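Local coordinates for replicative DNA helicase (Mycobacterium chimaera, PDB 6RIY), which probably unwinds DNA at the expense of ATP, and is represented by its intein, a domain of the Hedgehog/intein fold associated with protein splicing, at residues A1-L4 with Y5-L8. Residues are numbered along the deposited sequence; the frame is centred on the assembly and turned at random.
Sequences ALAL and YTPL
Ala3 O accepts two hydrogen bonds from Thr6, one from its backbone N at 3.0 Å and one from its side-chain OG1 at 2.8 Å. The backbone N-H...O hydrogen bond closes a type I beta turn from Ala3 to Thr6 and is fairly straight, 160° at the hydrogen, although the nitrogen stands well above the carbonyl plane. The hydroxyl, tilted less from that plane, arrives from the same face. Thr6 can make both bonds because OG1 lies beside its own backbone N (chi1 -54°), while CG2 comes within 4.1 Å of Leu2 CD1, the two side chains crossing at about a right angle.

Tyr5 places CG between its backbone N and carbonyl carbon (chi1 52°), which folds the ring back over Ala3. The methyl Ala3 CB sits over one face of the ring, 3.8 Å from its centroid, in a CH-pi contact shifted toward the rim at CE1 and CZ. Val60 of strand 58-62 touches both residues. Leu2 CD1 and Leu8 CD2 meet loosely at 4.4 Å, and both leucines also pack on Tyr134 and Ala136.

The turn thus links strand 2-3 to strand 7-9, two residues after Ala1, whose amino group is hydrogen-bonded to Asp62 and His65. The buried Thr6 hydroxyl finds an acceptor for its proton within the turn itself, which holds its rotation along with the bend.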
loop_
_atom_site.group_PDB
_atom_site.type_symbol
_atom_site.label_atom_id
_atom_site.label_comp_id
_atom_site.label_asym_id
_atom_site.label_seq_id
_atom_site.Cartn_x
_atom_site.Cartn_y
_atom_site.Cartn_z
ATOM N N ALA A 1 -6.725 -3.296 -0.183
ATOM C CA ALA A 1 -6.039 -4.587 -0.103
ATOM C C ALA A 1 -4.875 -4.656 -1.078
ATOM O O ALA A 1 -4.991 -4.177 -2.202
ATOM C CB ALA A 1 -7.003 -5.709 -0.385
ATOM N N LEU A 2 -3.772 -5.262 -0.629
ATOM C CA LEU A 2 -2.567 -5.462 -1.424
ATOM C C LEU A 2 -2.355 -6.945 -1.711
ATOM O O LEU A 2 -2.748 -7.817 -0.935
ATOM C CB LEU A 2 -1.305 -4.908 -0.729
ATOM C CG LEU A 2 -1.331 -3.406 -0.379
ATOM C CD1 LEU A 2 0.046 -2.897 0.091
ATOM C CD2 LEU A 2 -1.807 -2.576 -1.553
ATOM N N ALA A 3 -1.705 -7.218 -2.837
ATOM C CA ALA A 3 -1.367 -8.596 -3.190
ATOM C C ALA A 3 -0.564 -9.257 -2.077
ATOM O O ALA A 3 0.261 -8.617 -1.421
ATOM C CB ALA A 3 -0.559 -8.613 -4.491
ATOM N N LEU A 4 -0.805 -10.558 -1.874
ATOM C CA LEU A 4 -0.110 -11.296 -0.820
ATOM C C LEU A 4 1.399 -11.230 -0.956
ATOM O O LEU A 4 2.110 -11.358 0.047
ATOM C CB LEU A 4 -0.526 -12.760 -0.831
ATOM C CG LEU A 4 -2.013 -13.105 -0.729
ATOM C CD1 LEU A 4 -2.165 -14.606 -0.457
ATOM C CD2 LEU A 4 -2.646 -12.284 0.371
ATOM N N TYR A 5 1.909 -11.113 -2.179
ATOM C CA TYR A 5 3.349 -11.143 -2.394
ATOM C C TYR A 5 3.993 -9.783 -2.213
ATOM O O TYR A 5 5.205 -9.661 -2.444
ATOM C CB TYR A 5 3.693 -11.699 -3.784
ATOM C CG TYR A 5 2.982 -11.044 -4.965
ATOM C CD1 TYR A 5 3.147 -9.696 -5.247
ATOM C CD2 TYR A 5 2.186 -11.795 -5.819
ATOM C CE1 TYR A 5 2.515 -9.105 -6.320
ATOM C CE2 TYR A 5 1.550 -11.214 -6.902
ATOM C CZ TYR A 5 1.715 -9.868 -7.142
ATOM O OH TYR A 5 1.094 -9.283 -8.218
ATOM N N THR A 6 3.222 -8.778 -1.812
ATOM C CA THR A 6 3.767 -7.435 -1.645
ATOM C C THR A 6 4.739 -7.435 -0.478
ATOM O O THR A 6 4.348 -7.803 0.634
ATOM C CB THR A 6 2.682 -6.399 -1.378
ATOM O OG1 THR A 6 1.666 -6.455 -2.391
ATOM C CG2 THR A 6 3.310 -4.995 -1.370
ATOM N N PRO A 7 6.001 -7.069 -0.681
ATOM C CA PRO A 7 6.918 -6.951 0.457
ATOM C C PRO A 7 6.627 -5.675 1.233
ATOM O O PRO A 7 6.406 -4.612 0.650
ATOM C CB PRO A 7 8.301 -6.905 -0.204
ATOM C CG PRO A 7 8.041 -6.285 -1.543
ATOM C CD PRO A 7 6.645 -6.712 -1.957
ATOM N N LEU A 8 6.599 -5.799 2.560
ATOM C CA LEU A 8 6.365 -4.667 3.449
ATOM C C LEU A 8 7.556 -4.492 4.376
ATOM O O LEU A 8 7.989 -5.469 4.994
ATOM C CB LEU A 8 5.098 -4.890 4.293
ATOM C CG LEU A 8 3.838 -5.258 3.515
ATOM C CD1 LEU A 8 2.689 -5.535 4.492
ATOM C CD2 LEU A 8 3.470 -4.121 2.573
#